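'Carboxyl esterase 2 (Tuber melanosporum Mel28, PDB 5MIF) probably hydrolyses carboxylic esters, as an archaea-like carboxylesterase of the alpha/beta hydrolase fold from a mycorrhizal fungus. Local coordinates at residues A[214-219]-A[279-284]. Sequence-based numbering, arbitrary orientation.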
# COMPACT_ATOMS: atom_id res chain seq x y z
N GLN A 214 1.87 -15.20 1.13
CA GLN A 214 1.78 -14.96 2.57
C GLN A 214 1.65 -13.47 2.83
O GLN A 214 2.39 -12.67 2.25
CB GLN A 214 3.01 -15.53 3.29
CG GLN A 214 3.16 -15.13 4.77
CD GLN A 214 4.34 -15.80 5.47
OE1 GLN A 214 4.17 -16.54 6.45
NE2 GLN A 214 5.56 -15.53 4.97
N VAL A 215 0.71 -13.09 3.69
CA VAL A 215 0.58 -11.71 4.11
C VAL A 215 0.85 -11.57 5.63
O VAL A 215 0.24 -12.26 6.44
CB VAL A 215 -0.80 -11.12 3.78
CG1 VAL A 215 -0.85 -9.71 4.29
CG2 VAL A 215 -1.06 -11.13 2.25
N LEU A 216 1.80 -10.72 5.99
CA LEU A 216 2.11 -10.43 7.38
C LEU A 216 1.72 -8.98 7.67
O LEU A 216 2.21 -8.05 7.02
CB LEU A 216 3.60 -10.68 7.70
CG LEU A 216 4.17 -12.07 7.34
CD1 LEU A 216 5.66 -12.14 7.58
CD2 LEU A 216 3.48 -13.20 8.11
N ILE A 217 0.81 -8.79 8.62
CA ILE A 217 0.32 -7.47 8.98
C ILE A 217 0.94 -7.06 10.33
O ILE A 217 0.67 -7.71 11.33
CB ILE A 217 -1.23 -7.47 9.07
CG1 ILE A 217 -1.85 -8.16 7.86
CG2 ILE A 217 -1.79 -6.07 9.24
CD1 ILE A 217 -3.36 -8.39 8.01
N TYR A 218 1.75 -5.99 10.35
CA TYR A 218 2.54 -5.55 11.51
C TYR A 218 2.98 -6.73 12.38
O TYR A 218 2.62 -6.82 13.55
CB TYR A 218 1.80 -4.50 12.38
CG TYR A 218 0.29 -4.61 12.44
CD1 TYR A 218 -0.33 -5.60 13.20
CD2 TYR A 218 -0.51 -3.69 11.77
CE1 TYR A 218 -1.71 -5.69 13.25
CE2 TYR A 218 -1.90 -3.77 11.83
CZ TYR A 218 -2.48 -4.77 12.56
OH TYR A 218 -3.85 -4.84 12.60
N PRO A 219 3.72 -7.66 11.77
CA PRO A 219 4.03 -8.92 12.46
C PRO A 219 5.05 -8.73 13.56
O PRO A 219 5.88 -7.82 13.47
CB PRO A 219 4.61 -9.79 11.34
CG PRO A 219 5.29 -8.81 10.46
CD PRO A 219 4.44 -7.56 10.49
N THR A 279 5.90 -12.92 -0.17
CA THR A 279 5.32 -12.33 1.00
C THR A 279 5.04 -10.83 0.85
O THR A 279 5.87 -10.08 0.33
CB THR A 279 6.26 -12.55 2.20
OG1 THR A 279 6.34 -13.96 2.47
CG2 THR A 279 5.80 -11.79 3.41
N LEU A 280 3.86 -10.41 1.28
CA LEU A 280 3.54 -9.00 1.40
C LEU A 280 3.50 -8.60 2.88
O LEU A 280 2.77 -9.19 3.68
CB LEU A 280 2.19 -8.69 0.73
CG LEU A 280 1.56 -7.34 1.07
CD1 LEU A 280 2.38 -6.17 0.52
CD2 LEU A 280 0.15 -7.27 0.54
N ILE A 281 4.30 -7.59 3.24
CA ILE A 281 4.30 -7.09 4.61
C ILE A 281 3.75 -5.67 4.68
O ILE A 281 4.19 -4.78 3.95
CB ILE A 281 5.71 -7.12 5.21
CG1 ILE A 281 6.23 -8.56 5.21
CG2 ILE A 281 5.72 -6.52 6.62
CD1 ILE A 281 7.69 -8.70 5.59
N VAL A 282 2.78 -5.47 5.55
CA VAL A 282 2.18 -4.16 5.76
C VAL A 282 2.42 -3.75 7.21
O VAL A 282 2.16 -4.54 8.11
CB VAL A 282 0.67 -4.20 5.43
CG1 VAL A 282 0.03 -2.86 5.69
CG2 VAL A 282 0.45 -4.62 3.98
N VAL A 283 2.93 -2.55 7.44
CA VAL A 283 3.19 -2.09 8.81
C VAL A 283 2.51 -0.74 9.08
O VAL A 283 2.24 0.02 8.15
CB VAL A 283 4.70 -1.96 9.11
CG1 VAL A 283 5.39 -3.33 9.07
CG2 VAL A 283 5.37 -0.95 8.16
N ALA A 284 2.21 -0.48 10.35
CA ALA A 284 1.69 0.82 10.74
C ALA A 284 2.86 1.75 11.04
O ALA A 284 3.88 1.31 11.55
CB ALA A 284 0.77 0.69 11.95
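Gln214 and Thr279 are paired in parallel strands, residues 214-217 running beside 279-284; the axes of these short segments approach to 4.7 Å and are inclined by 14°. Four backbone hydrogen bonds set the register. Gln214 O accepts from Leu280 N, and Leu216 O from Val282 N; in return Leu280 O receives Leu216 N, and Val282 O receives Tyr218 N at 2.7 Å with an N-H...O angle of 172°. That last bond carries the pairing past the strand end into the turn at Tyr218, whose phi is positive.

On the face bearing Gln214, Leu216, Thr279 and Ile281, the Gln214 chain extends with CG anti to the backbone N (chi1 170°) and lies alongside Thr279, pointing the same way. Thr279 OG1 has Pro277 O as its hydrogen-bond acceptor. Thr279 CG2 swings over to Leu216, meeting CD1 at 4.2 Å. Further along, Leu216 CB touches the CG1 branch of Ile281 at 4.2 Å; this CG1 lies anti to the carbonyl carbon, which leaves Ile281 CG2 anti to the backbone N, where it meets Pro219 CD at 4.2 Å. On the reverse face Val215 CG2 packs against Leu280 CB at 4.3 Å.

The Tyr218 ring has Ile217 CG2 3.4 Å above one face, offset toward the rim, and Ala284 N at its edge near the ring plane. Its OH is hydrogen-bonded to Ala320 N, and its side chain reaches Asp287 and His317, which with Ser190 probably form the catalytic triad expected of this fold.

Both strands are buried in the central sheet, between strands 184-189 and 307-312. Helix 290-302 covers Leu216 and Thr279 through Phe296 and Leu300, whereas helix 329-345 packs Ile338 against Val215 and Ile217 on the other face.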